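Side-chain contacts in ORF 37 (Human herpesvirus 8 type M, PDB 3FHD), which cleaves DNA as both an endonuclease and an exonuclease, processing branched viral DNA intermediates so that unit-length linear genomes can be packaged: residues G163-S168 with N480-S485; F275-C280 with L367-D372; V327-E332 with E352-N357; Q136-C141 with I410-G415. All blocks are in the same frame, centred on the assembly; numbering follows the deposited sequence.

Along the chain the segments run 136-141, 163-168, 275-280, 327-332, 352-357, 367-372, 410-415 and 480-485. Contacts 4 and 1 interleave, while contact 3 falls within the span of contact 2, and both fall within the other two. Contacts 1 and 4 have centres about 22 Å apart and tie helix 134-147 and strand 165-166 to helices 394-412 and 468-489, respectively; helix 394-412 also sends Gln398 and Gln402 toward Ser167. Contacts 2 and 3, about 33 Å apart between centres, are attached to the eight-stranded sheet through strands 362-367 and 326-328. Contact 2 lies across the chain's centre from contacts 1 and 4. Contacts 1, 2 and 4 thus join parts far apart in sequence, whereas contact 3 is local.

Contact 1: G163-S168 with N480-S485; sequences GIISSS and NFWSRS. With SO4 (sulfate ion), chain B.
Trp482 presents the N-H edge of its indole to the carbonyl of Gly163, and NE1 donates to Gly163 O at 2.9 Å in a nearly straight bond (169° at the hydrogen). The acceptor lies in the indole plane, whereas NE1 stands above the carbonyl plane, 36° out of it. Trp482 swings its ring opposite its own amide N (chi1 -165°), which carries it off helix 468-489 to this carbonyl. Beside the bond, Ile165 reaches the same residue with the end of its longer branch: CD1 lies 3.9 Å from Trp482 CB, near the plane of the indole at its edge. Phe184 meets Trp482 edge-to-face.

Beyond Ile165, Ser167 and Ser168 hold a sulfate ion, probably from the crystallisation liquor. Ser167 OG bonds to sulfate O3 at 2.6 Å and Ser168 OG to O1 at 2.9 Å; Ser166 OG makes at most a weak approach. The amides of Ser167 and Ser168 also donate, Ser168 N to O1 at 3.2 Å. Arg161 of helix 157-161 and Ser241 complete this anion-binding site, and its hydroxyls, amides and guanidinium are consistent with a place that could accept a phosphate.

Contact 2: F275-C280 with L367-D372; sequences FAKMEC and LTDPQD
The charged interaction is a salt bridge from Lys277 to Asp369, with NZ 2.7 Å from OD2. The two side chains come from opposite directions, and the ammonium meets OD2 on its syn side, 19° out of the carboxylate plane. In Asp369 the first torsion is trans (chi1 -174°), which sets the carboxylate toward the lysine. Its other oxygen, OD1, is shared with Arg432 in a second salt bridge, so one carboxylate gathers two cationic side chains and would be expected to stay ionised.

Of the bonds to neutral acceptors, Lys277 NZ donates to Gln371 OE1 at 3.0 Å. Here the lysine and glutamine slide past each other in opposite directions, and NZ stands well above the amide carbonyl plane, 58° out of it. The lysine chain is bent at chi3 and otherwise extended beyond CG. A water adds a third link: it accepts from Lys277 NZ at 3.2 Å and donates to Asp372 OD1 at 3.0 Å.

Capping is the third kind of interaction. Asp369 occupies the N-cap of helix 370-373, where OD1 accepts from Gln371 N at 2.9 Å. The same carboxylate thus caps a helix and pairs with the lysine.

Lys277 is the centre of an inverse gamma turn in the loop between strand 262-269 and helix 282-292. Its side chain touches Tyr284 of that helix and Arg432 of strand 423-432, while Asp369 follows strand 362-367 and donates its backbone N-H to the hydroxyl of Tyr291.

Contact 3: V327-E332 with E352-N357; sequences VAYDQE and ECILHN
Tyr329 lays the phenol end of its ring across the branched side chain of Ile354, the two crossing obliquely. The hydroxyl is wedged against both arms of the isoleucine: OH lies 3.4 Å from Ile354 CG2 and 3.5 Å from Ile354 CG1. Ring carbon CZ of Tyr329 also packs on CG2, at 3.7 Å. CG2 is the branch anti to the backbone N of Ile354, while CG1 stands beside that N, and the hydroxyl touches both. A chi1 of -57° in Tyr329, with CG opposite the carbonyl carbon, sends the phenol to Ile354.

This joins the edge region of the large mixed sheet to a helix: Tyr329 follows strand 326-328, which runs between strands 379-389 and 311-313, and Ile354 sits near the end of helix 348-355. Past Ile354 the chain turns out of the helix, and the carbonyl of Asn357 comes to the edge of the tyrosine ring, its O 4.0 Å from Tyr329 CE2. A water in the ring plane links the two, taking a bond from Tyr329 OH and donating to Asn357 O at 2.7 Å.

Two side chains turn back to helix carbonyls. His356 ND1 donates to Glu352 O at 3.0 Å, with the acceptor in the imidazole plane and His356 N reaching that oxygen from the opposite face of the carbonyl. Asn357 ND2 donates to Cys353 O at 2.9 Å, while Asn357 OD1 accepts from Tyr465 N.

Contact 4: Q136-C141 with I410-G415; sequences QRHHIC and IGLDSG
Where helix 134-147 passes the C-terminal end of helix 394-412, the imidazole of His138 packs on Leu412 and meets Asp413 at its rim. Leu412 puts its CB, rather than the end of its chain, over one face of the ring in a CH-pi contact: CB lies 3.7 Å from the centroid of the His138 imidazole, 16° off the ring normal. The leucine runs on past the ring, and its CD1 reaches His138 CB at 3.9 Å. With chi1 fully trans (-179°), His138 carries its ring straight out to the other helix.

Although the start of its side chain points away, the carboxylate of Asp413, the first residue to leave helical geometry, comes back to the edge of the imidazole. OD1 of Asp413 approaches His138 CE1 at 3.2 Å, with the ring and carboxylate planes 60° apart. A water ties their polar ends together, 3.0 Å from His138 NE2 and donating to Asp413 OD1 at 2.9 Å. Tyr409, about one helical turn before Asp413, meets the histidine ring edge-to-face, and Pro233 of a separate loop touches Leu412 and Cys141.

Contact 1: G163-S168 with N480-S485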
loop_
_atom_site.group_PDB
_atom_site.type_symbol
_atom_site.label_atom_id
_atom_site.label_comp_id
_atom_site.label_asym_id
_atom_site.label_seq_id
_atom_site.Cartn_x
_atom_site.Cartn_y
_atom_site.Cartn_z
ATOM N N GLY A 163 -2.833 7.718 12.556
ATOM C CA GLY A 163 -2.983 6.761 13.655
ATOM C C GLY A 163 -2.809 5.302 13.237
ATOM O O GLY A 163 -2.986 4.390 14.027
ATOM N N ILE A 164 -2.459 5.098 11.981
ATOM C CA ILE A 164 -2.378 3.758 11.466
ATOM C C ILE A 164 -0.970 3.470 10.975
ATOM O O ILE A 164 -0.374 4.328 10.324
ATOM C CB ILE A 164 -3.349 3.588 10.240
ATOM C CG1 ILE A 164 -4.816 3.742 10.674
ATOM C CG2 ILE A 164 -3.089 2.271 9.548
ATOM C CD1 ILE A 164 -5.518 2.448 11.064
ATOM N N ILE A 165 -0.468 2.256 11.222
ATOM C CA ILE A 165 0.782 1.825 10.615
ATOM C C ILE A 165 0.400 1.237 9.238
ATOM O O ILE A 165 -0.183 0.155 9.168
ATOM C CB ILE A 165 1.512 0.798 11.452
ATOM C CG1 ILE A 165 2.066 1.436 12.757
ATOM C CG2 ILE A 165 2.728 0.207 10.640
ATOM C CD1 ILE A 165 2.502 0.390 13.822
ATOM N N SER A 166 0.670 2.007 8.184
ATOM C CA SER A 166 0.304 1.642 6.821
ATOM C C SER A 166 1.489 0.911 6.214
ATOM O O SER A 166 2.560 0.895 6.810
ATOM C CB SER A 166 -0.026 2.904 6.024
ATOM O OG SER A 166 1.112 3.766 5.974
ATOM N N SER A 167 1.318 0.299 5.032
ATOM C CA SER A 167 2.410 -0.462 4.454
ATOM C C SER A 167 3.665 0.325 4.064
ATOM O O SER A 167 4.753 -0.219 4.129
ATOM C CB SER A 167 1.912 -1.361 3.299
ATOM O OG SER A 167 1.713 -0.591 2.115
ATOM N N SER A 168 3.524 1.595 3.718
ATOM C CA SER A 168 4.659 2.493 3.466
ATOM C C SER A 168 5.447 2.858 4.743
ATOM O O SER A 168 6.557 3.363 4.646
ATOM C CB SER A 168 4.130 3.799 2.815
ATOM O OG SER A 168 3.273 4.466 3.725
ATOM N N ASN A 480 3.411 -3.831 19.220
ATOM C CA ASN A 480 3.996 -3.366 20.482
ATOM C C ASN A 480 4.414 -1.894 20.385
ATOM O O ASN A 480 4.140 -1.125 21.293
ATOM C CB ASN A 480 5.181 -4.249 20.897
ATOM C CG ASN A 480 4.748 -5.447 21.731
ATOM O OD1 ASN A 480 3.553 -5.642 22.006
ATOM N ND2 ASN A 480 5.720 -6.239 22.164
ATOM N N PHE A 481 5.053 -1.512 19.273
ATOM C CA PHE A 481 5.474 -0.129 19.060
ATOM C C PHE A 481 4.228 0.782 18.933
ATOM O O PHE A 481 4.223 1.853 19.505
ATOM C CB PHE A 481 6.406 -0.010 17.840
ATOM C CG PHE A 481 6.726 1.417 17.420
ATOM C CD1 PHE A 481 7.387 2.297 18.281
ATOM C CD2 PHE A 481 6.396 1.845 16.143
ATOM C CE1 PHE A 481 7.685 3.636 17.873
ATOM C CE2 PHE A 481 6.670 3.125 15.713
ATOM C CZ PHE A 481 7.337 4.045 16.587
ATOM N N TRP A 482 3.188 0.347 18.211
ATOM C CA TRP A 482 1.904 1.081 18.194
ATOM C C TRP A 482 1.346 1.338 19.623
ATOM O O TRP A 482 0.945 2.461 19.962
ATOM C CB TRP A 482 0.859 0.373 17.318
ATOM C CG TRP A 482 -0.320 1.263 17.002
ATOM C CD1 TRP A 482 -0.488 2.015 15.875
ATOM C CD2 TRP A 482 -1.453 1.538 17.843
ATOM N NE1 TRP A 482 -1.678 2.716 15.941
ATOM C CE2 TRP A 482 -2.304 2.421 17.122
ATOM C CE3 TRP A 482 -1.852 1.094 19.110
ATOM C CZ2 TRP A 482 -3.496 2.912 17.650
ATOM C CZ3 TRP A 482 -3.066 1.550 19.628
ATOM C CH2 TRP A 482 -3.874 2.458 18.896
ATOM N N SER A 483 1.348 0.307 20.452
ATOM C CA SER A 483 0.797 0.394 21.800
ATOM C C SER A 483 1.600 1.340 22.681
ATOM O O SER A 483 1.035 2.161 23.397
ATOM C CB SER A 483 0.765 -1.006 22.416
ATOM O OG SER A 483 -0.068 -1.788 21.589
ATOM N N ARG A 484 2.924 1.244 22.610
ATOM C CA ARG A 484 3.792 2.191 23.334
ATOM C C ARG A 484 3.564 3.651 22.903
ATOM O O ARG A 484 3.474 4.543 23.757
ATOM C CB ARG A 484 5.270 1.851 23.142
ATOM C CG ARG A 484 5.727 0.616 23.870
ATOM C CD ARG A 484 7.267 0.561 23.942
ATOM N NE ARG A 484 7.962 0.641 22.646
ATOM C CZ ARG A 484 8.050 -0.358 21.765
ATOM N NH1 ARG A 484 7.470 -1.534 22.009
ATOM N NH2 ARG A 484 8.730 -0.179 20.638
ATOM N N SER A 485 3.480 3.863 21.586
ATOM C CA SER A 485 3.280 5.173 21.006
ATOM C C SER A 485 1.895 5.736 21.373
ATOM O O SER A 485 1.813 6.927 21.666
ATOM C CB SER A 485 3.445 5.125 19.487
ATOM O OG SER A 485 4.726 4.639 19.135
HETATM S S SO4 B . 0.119 2.350 1.863
HETATM O O1 SO4 B . 0.834 3.034 2.929
HETATM O O2 SO4 B . 1.025 2.169 0.724
HETATM O O3 SO4 B . -0.280 1.067 2.404
HETATM O O4 SO4 B . -1.088 3.069 1.547
#

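Contact 2: F275-C280 with L367-D372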
loop_
_atom_site.group_PDB
_atom_site.type_symbol
_atom_site.label_atom_id
_atom_site.label_comp_id
_atom_site.label_asym_id
_atom_site.label_seq_id
_atom_site.Cartn_x
_atom_site.Cartn_y
_atom_site.Cartn_z
ATOM N N PHE A 275 16.307 7.977 -19.152
ATOM C CA PHE A 275 17.281 8.472 -20.151
ATOM C C PHE A 275 16.586 9.163 -21.316
ATOM O O PHE A 275 15.377 9.024 -21.510
ATOM C CB PHE A 275 18.168 7.338 -20.691
ATOM C CG PHE A 275 17.409 6.273 -21.448
ATOM C CD1 PHE A 275 17.249 6.358 -22.828
ATOM C CD2 PHE A 275 16.877 5.174 -20.778
ATOM C CE1 PHE A 275 16.532 5.382 -23.533
ATOM C CE2 PHE A 275 16.178 4.184 -21.475
ATOM C CZ PHE A 275 15.999 4.300 -22.849
ATOM N N ALA A 276 17.369 9.919 -22.089
ATOM C CA ALA A 276 16.891 10.425 -23.364
ATOM C C ALA A 276 17.721 9.778 -24.457
ATOM O O ALA A 276 18.887 9.375 -24.235
ATOM C CB ALA A 276 16.990 11.944 -23.444
ATOM N N LYS A 277 17.114 9.639 -25.628
ATOM C CA LYS A 277 17.817 9.049 -26.765
ATOM C C LYS A 277 18.806 10.065 -27.366
ATOM O O LYS A 277 18.746 10.375 -28.551
ATOM C CB LYS A 277 16.810 8.453 -27.768
ATOM C CG LYS A 277 15.925 7.369 -27.095
ATOM C CD LYS A 277 14.711 6.943 -27.913
ATOM C CE LYS A 277 15.136 6.189 -29.165
ATOM N NZ LYS A 277 13.947 5.571 -29.826
ATOM N N MET A 278 19.727 10.570 -26.529
ATOM C CA MET A 278 20.768 11.546 -26.953
ATOM C C MET A 278 22.102 10.863 -27.211
ATOM O O MET A 278 22.442 9.846 -26.591
ATOM C CB MET A 278 21.064 12.619 -25.878
ATOM C CG MET A 278 19.887 13.237 -25.134
ATOM S SD MET A 278 19.100 14.657 -25.921
ATOM C CE MET A 278 20.366 15.917 -25.706
ATOM N N GLU A 279 22.888 11.514 -28.070
ATOM C CA GLU A 279 24.231 11.134 -28.443
ATOM C C GLU A 279 25.130 10.743 -27.261
ATOM O O GLU A 279 25.816 9.703 -27.302
ATOM C CB GLU A 279 24.842 12.328 -29.189
ATOM C CG GLU A 279 25.999 12.056 -30.066
ATOM C CD GLU A 279 26.093 13.114 -31.157
ATOM O OE1 GLU A 279 25.362 12.969 -32.158
ATOM O OE2 GLU A 279 26.872 14.078 -30.999
ATOM N N CYS A 280 25.140 11.567 -26.217
ATOM C CA CYS A 280 26.115 11.370 -25.145
ATOM C C CYS A 280 25.588 10.622 -23.913
ATOM O O CYS A 280 26.255 10.580 -22.886
ATOM C CB CYS A 280 26.722 12.716 -24.738
ATOM N N LEU A 367 9.847 -3.602 -23.652
ATOM C CA LEU A 367 8.694 -3.125 -24.408
ATOM C C LEU A 367 9.102 -2.633 -25.790
ATOM O O LEU A 367 10.242 -2.201 -25.974
ATOM C CB LEU A 367 7.944 -2.037 -23.629
ATOM C CG LEU A 367 7.563 -2.405 -22.179
ATOM C CD1 LEU A 367 7.175 -1.179 -21.359
ATOM C CD2 LEU A 367 6.449 -3.461 -22.167
ATOM N N THR A 368 8.178 -2.702 -26.757
ATOM C CA THR A 368 8.397 -2.057 -28.037
ATOM C C THR A 368 8.539 -0.541 -27.899
ATOM O O THR A 368 7.908 0.100 -27.054
ATOM C CB THR A 368 7.297 -2.376 -29.098
ATOM O OG1 THR A 368 6.006 -2.000 -28.593
ATOM C CG2 THR A 368 7.318 -3.853 -29.475
ATOM N N ASP A 369 9.389 0.008 -28.750
ATOM C CA ASP A 369 9.677 1.424 -28.772
ATOM C C ASP A 369 8.649 2.117 -29.683
ATOM O O ASP A 369 8.588 1.810 -30.869
ATOM C CB ASP A 369 11.107 1.610 -29.270
ATOM C CG ASP A 369 11.582 3.033 -29.196
ATOM O OD1 ASP A 369 10.764 3.981 -29.240
ATOM O OD2 ASP A 369 12.806 3.209 -29.092
ATOM N N PRO A 370 7.841 3.065 -29.128
ATOM C CA PRO A 370 6.839 3.745 -29.967
ATOM C C PRO A 370 7.419 4.645 -31.085
ATOM O O PRO A 370 6.658 5.162 -31.920
ATOM C CB PRO A 370 6.012 4.558 -28.962
ATOM C CG PRO A 370 6.948 4.781 -27.789
ATOM C CD PRO A 370 7.828 3.551 -27.733
ATOM N N GLN A 371 8.737 4.832 -31.127
ATOM C CA GLN A 371 9.317 5.584 -32.248
ATOM C C GLN A 371 9.336 4.724 -33.510
ATOM O O GLN A 371 9.361 5.237 -34.642
ATOM C CB GLN A 371 10.701 6.137 -31.920
ATOM C CG GLN A 371 11.142 7.252 -32.865
ATOM C CD GLN A 371 12.402 7.933 -32.405
ATOM O OE1 GLN A 371 12.692 7.977 -31.208
ATOM N NE2 GLN A 371 13.166 8.465 -33.346
ATOM N N ASP A 372 9.314 3.410 -33.302
ATOM C CA ASP A 372 9.227 2.448 -34.393
ATOM C C ASP A 372 7.765 2.300 -34.847
ATOM O O ASP A 372 7.465 2.364 -36.043
ATOM C CB ASP A 372 9.786 1.086 -33.947
ATOM C CG ASP A 372 11.294 1.120 -33.631
ATOM O OD1 ASP A 372 11.990 2.110 -33.980
ATOM O OD2 ASP A 372 11.791 0.126 -33.036
HETATM O O HOH W 1 13.964 3.970 -32.592
#

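Contact 3: V327-E332 with E352-N357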
loop_
_atom_site.group_PDB
_atom_site.type_symbol
_atom_site.label_atom_id
_atom_site.label_comp_id
_atom_site.label_asym_id
_atom_site.label_seq_id
_atom_site.Cartn_x
_atom_site.Cartn_y
_atom_site.Cartn_z
ATOM N N VAL A 327 18.372 -8.120 -5.249
ATOM C CA VAL A 327 19.661 -8.725 -4.959
ATOM C C VAL A 327 19.897 -9.905 -5.885
ATOM O O VAL A 327 18.945 -10.554 -6.351
ATOM C CB VAL A 327 19.748 -9.191 -3.487
ATOM C CG1 VAL A 327 19.772 -7.994 -2.538
ATOM C CG2 VAL A 327 18.601 -10.129 -3.152
ATOM N N ALA A 328 21.170 -10.187 -6.149
ATOM C CA ALA A 328 21.567 -11.384 -6.877
ATOM C C ALA A 328 22.437 -12.219 -5.954
ATOM O O ALA A 328 23.246 -11.677 -5.201
ATOM C CB ALA A 328 22.336 -11.015 -8.155
ATOM N N TYR A 329 22.250 -13.529 -5.994
ATOM C CA TYR A 329 23.089 -14.430 -5.201
ATOM C C TYR A 329 24.088 -15.177 -6.086
ATOM O O TYR A 329 24.944 -15.927 -5.584
ATOM C CB TYR A 329 22.236 -15.398 -4.376
ATOM C CG TYR A 329 21.245 -14.720 -3.442
ATOM C CD1 TYR A 329 21.680 -14.034 -2.306
ATOM C CD2 TYR A 329 19.867 -14.789 -3.689
ATOM C CE1 TYR A 329 20.760 -13.412 -1.432
ATOM C CE2 TYR A 329 18.943 -14.186 -2.828
ATOM C CZ TYR A 329 19.404 -13.500 -1.709
ATOM O OH TYR A 329 18.500 -12.900 -0.883
ATOM N N ASP A 330 23.976 -14.958 -7.396
ATOM C CA ASP A 330 24.895 -15.532 -8.372
ATOM C C ASP A 330 26.014 -14.538 -8.719
ATOM O O ASP A 330 25.770 -13.356 -8.988
ATOM C CB ASP A 330 24.142 -15.991 -9.623
ATOM N N GLN A 331 27.241 -15.044 -8.713
ATOM C CA GLN A 331 28.448 -14.226 -8.841
ATOM C C GLN A 331 28.548 -13.464 -10.165
ATOM O O GLN A 331 29.308 -12.493 -10.270
ATOM C CB GLN A 331 29.686 -15.112 -8.665
ATOM C CG GLN A 331 30.912 -14.388 -8.138
ATOM C CD GLN A 331 32.092 -15.324 -7.934
ATOM O OE1 GLN A 331 32.671 -15.848 -8.893
ATOM N NE2 GLN A 331 32.465 -15.528 -6.679
ATOM N N GLU A 332 27.800 -13.926 -11.167
ATOM C CA GLU A 332 27.747 -13.275 -12.485
ATOM C C GLU A 332 27.296 -11.810 -12.424
ATOM O O GLU A 332 27.559 -11.047 -13.361
ATOM C CB GLU A 332 26.829 -14.058 -13.431
ATOM C CG GLU A 332 25.370 -14.122 -12.974
ATOM C CD GLU A 332 24.471 -14.889 -13.927
ATOM O OE1 GLU A 332 24.815 -15.013 -15.122
ATOM O OE2 GLU A 332 23.409 -15.363 -13.477
ATOM N N GLU A 352 15.814 -16.995 7.111
ATOM C CA GLU A 352 14.579 -17.706 6.742
ATOM C C GLU A 352 13.893 -17.031 5.539
ATOM O O GLU A 352 13.397 -17.705 4.626
ATOM C CB GLU A 352 13.660 -17.772 7.961
ATOM C CG GLU A 352 12.242 -18.285 7.710
ATOM C CD GLU A 352 12.099 -19.790 7.908
ATOM O OE1 GLU A 352 13.020 -20.565 7.525
ATOM O OE2 GLU A 352 11.037 -20.202 8.445
ATOM N N CYS A 353 13.885 -15.699 5.541
ATOM C CA CYS A 353 13.291 -14.955 4.447
ATOM C C CYS A 353 14.108 -15.142 3.172
ATOM O O CYS A 353 13.532 -15.264 2.096
ATOM C CB CYS A 353 13.164 -13.456 4.785
ATOM S SG CYS A 353 11.935 -13.048 6.097
ATOM N N ILE A 354 15.437 -15.147 3.279
ATOM C CA ILE A 354 16.277 -15.400 2.091
ATOM C C ILE A 354 16.008 -16.808 1.548
ATOM O O ILE A 354 15.831 -16.987 0.342
ATOM C CB ILE A 354 17.785 -15.145 2.345
ATOM C CG1 ILE A 354 18.048 -13.642 2.527
ATOM C CG2 ILE A 354 18.638 -15.657 1.161
ATOM C CD1 ILE A 354 19.411 -13.295 3.099
ATOM N N LEU A 355 15.961 -17.793 2.455
ATOM C CA LEU A 355 15.623 -19.180 2.111
ATOM C C LEU A 355 14.368 -19.303 1.223
ATOM O O LEU A 355 14.340 -20.100 0.282
ATOM C CB LEU A 355 15.456 -20.030 3.385
ATOM C CG LEU A 355 15.244 -21.522 3.123
ATOM C CD1 LEU A 355 16.488 -22.083 2.428
ATOM C CD2 LEU A 355 14.948 -22.274 4.413
ATOM N N HIS A 356 13.342 -18.513 1.536
ATOM C CA HIS A 356 12.070 -18.544 0.821
ATOM C C HIS A 356 11.969 -17.561 -0.344
ATOM O O HIS A 356 10.928 -17.517 -1.023
ATOM C CB HIS A 356 10.929 -18.316 1.816
ATOM C CG HIS A 356 10.674 -19.519 2.662
ATOM N ND1 HIS A 356 11.414 -19.800 3.790
ATOM C CD2 HIS A 356 9.837 -20.567 2.486
ATOM C CE1 HIS A 356 11.009 -20.951 4.302
ATOM N NE2 HIS A 356 10.061 -21.441 3.523
ATOM N N ASN A 357 13.038 -16.788 -0.560
ATOM C CA ASN A 357 13.079 -15.803 -1.645
ATOM C C ASN A 357 14.361 -15.916 -2.470
ATOM O O ASN A 357 15.046 -14.923 -2.728
ATOM C CB ASN A 357 12.899 -14.374 -1.121
ATOM C CG ASN A 357 11.484 -14.100 -0.660
ATOM O OD1 ASN A 357 10.577 -13.878 -1.478
ATOM N ND2 ASN A 357 11.277 -14.148 0.653
HETATM O O HOH W 2 16.074 -12.856 -1.414
#

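Contact 4: Q136-C141 with I410-G415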
loop_
_atom_site.group_PDB
_atom_site.type_symbol
_atom_site.label_atom_id
_atom_site.label_comp_id
_atom_site.label_asym_id
_atom_site.label_seq_id
_atom_site.Cartn_x
_atom_site.Cartn_y
_atom_site.Cartn_z
ATOM N N GLN A 136 -19.172 -7.713 10.941
ATOM C CA GLN A 136 -19.571 -6.293 10.909
ATOM C C GLN A 136 -18.389 -5.329 10.749
ATOM O O GLN A 136 -18.486 -4.359 10.005
ATOM C CB GLN A 136 -20.393 -5.925 12.146
ATOM C CG GLN A 136 -21.752 -6.651 12.133
ATOM C CD GLN A 136 -22.503 -6.580 13.445
ATOM O OE1 GLN A 136 -21.914 -6.409 14.527
ATOM N NE2 GLN A 136 -23.819 -6.719 13.357
ATOM N N ARG A 137 -17.286 -5.590 11.457
ATOM C CA ARG A 137 -16.124 -4.731 11.336
ATOM C C ARG A 137 -15.561 -4.865 9.914
ATOM O O ARG A 137 -15.208 -3.874 9.265
ATOM C CB ARG A 137 -15.079 -5.084 12.397
ATOM C CG ARG A 137 -15.478 -4.665 13.819
ATOM C CD ARG A 137 -14.269 -4.672 14.798
ATOM N NE ARG A 137 -13.663 -6.001 14.917
ATOM C CZ ARG A 137 -14.090 -6.995 15.684
ATOM N NH1 ARG A 137 -15.165 -6.862 16.460
ATOM N NH2 ARG A 137 -13.423 -8.145 15.674
ATOM N N HIS A 138 -15.492 -6.098 9.438
ATOM C CA HIS A 138 -15.079 -6.391 8.063
ATOM C C HIS A 138 -15.929 -5.636 7.042
ATOM O O HIS A 138 -15.405 -5.029 6.071
ATOM C CB HIS A 138 -15.167 -7.897 7.791
ATOM C CG HIS A 138 -14.740 -8.284 6.404
ATOM N ND1 HIS A 138 -15.490 -9.107 5.597
ATOM C CD2 HIS A 138 -13.645 -7.950 5.683
ATOM C CE1 HIS A 138 -14.880 -9.261 4.436
ATOM N NE2 HIS A 138 -13.759 -8.569 4.463
ATOM N N HIS A 139 -17.241 -5.677 7.243
ATOM C CA HIS A 139 -18.146 -4.957 6.353
ATOM C C HIS A 139 -17.887 -3.435 6.351
ATOM O O HIS A 139 -17.777 -2.845 5.276
ATOM C CB HIS A 139 -19.617 -5.273 6.644
ATOM C CG HIS A 139 -20.543 -4.639 5.661
ATOM N ND1 HIS A 139 -20.899 -5.246 4.478
ATOM C CD2 HIS A 139 -21.168 -3.440 5.671
ATOM C CE1 HIS A 139 -21.731 -4.462 3.815
ATOM N NE2 HIS A 139 -21.897 -3.353 4.511
ATOM N N ILE A 140 -17.728 -2.831 7.525
ATOM C CA ILE A 140 -17.359 -1.416 7.626
ATOM C C ILE A 140 -16.039 -1.084 6.876
ATOM O O ILE A 140 -15.952 -0.123 6.081
ATOM C CB ILE A 140 -17.347 -0.937 9.115
ATOM C CG1 ILE A 140 -18.788 -0.857 9.723
ATOM C CG2 ILE A 140 -16.556 0.372 9.270
ATOM C CD1 ILE A 140 -19.699 0.116 9.041
ATOM N N CYS A 141 -15.006 -1.888 7.108
ATOM C CA CYS A 141 -13.714 -1.659 6.476
ATOM C C CYS A 141 -13.782 -1.747 4.946
ATOM O O CYS A 141 -13.130 -0.961 4.218
ATOM C CB CYS A 141 -12.690 -2.623 7.069
ATOM S SG CYS A 141 -12.315 -2.245 8.808
ATOM N N ILE A 410 -9.684 -11.963 3.134
ATOM C CA ILE A 410 -10.059 -13.286 2.598
ATOM C C ILE A 410 -10.582 -14.227 3.707
ATOM O O ILE A 410 -11.471 -15.033 3.459
ATOM C CB ILE A 410 -8.853 -13.954 1.869
ATOM C CG1 ILE A 410 -8.579 -13.235 0.571
ATOM C CG2 ILE A 410 -9.127 -15.491 1.592
ATOM C CD1 ILE A 410 -7.234 -13.587 -0.058
ATOM N N GLY A 411 -9.997 -14.130 4.910
ATOM C CA GLY A 411 -10.352 -14.973 6.066
ATOM C C GLY A 411 -11.733 -14.636 6.601
ATOM O O GLY A 411 -12.474 -15.525 7.056
ATOM N N LEU A 412 -12.094 -13.360 6.533
ATOM C CA LEU A 412 -13.398 -12.867 6.979
ATOM C C LEU A 412 -14.499 -12.954 5.919
ATOM O O LEU A 412 -15.672 -12.925 6.277
ATOM C CB LEU A 412 -13.299 -11.423 7.502
ATOM C CG LEU A 412 -12.602 -11.264 8.849
ATOM C CD1 LEU A 412 -12.091 -9.857 9.086
ATOM C CD2 LEU A 412 -13.573 -11.738 9.985
ATOM N N ASP A 413 -14.129 -13.075 4.647
ATOM C CA ASP A 413 -15.095 -13.243 3.546
ATOM C C ASP A 413 -15.989 -14.460 3.811
ATOM O O ASP A 413 -15.506 -15.483 4.262
ATOM C CB ASP A 413 -14.367 -13.483 2.206
ATOM C CG ASP A 413 -13.967 -12.184 1.473
ATOM O OD1 ASP A 413 -14.460 -11.103 1.852
ATOM O OD2 ASP A 413 -13.161 -12.246 0.490
ATOM N N SER A 414 -17.295 -14.357 3.546
ATOM C CA SER A 414 -18.186 -15.502 3.708
ATOM C C SER A 414 -17.902 -16.495 2.586
ATOM O O SER A 414 -17.451 -16.098 1.498
ATOM C CB SER A 414 -19.669 -15.081 3.647
ATOM O OG SER A 414 -19.948 -14.458 2.403
ATOM N N GLY A 415 -18.130 -17.771 2.867
ATOM C CA GLY A 415 -18.083 -18.793 1.833
ATOM C C GLY A 415 -17.171 -19.950 2.191
ATOM O O GLY A 415 -16.414 -19.881 3.156
HETATM O O HOH W 3 -13.112 -8.540 1.509
#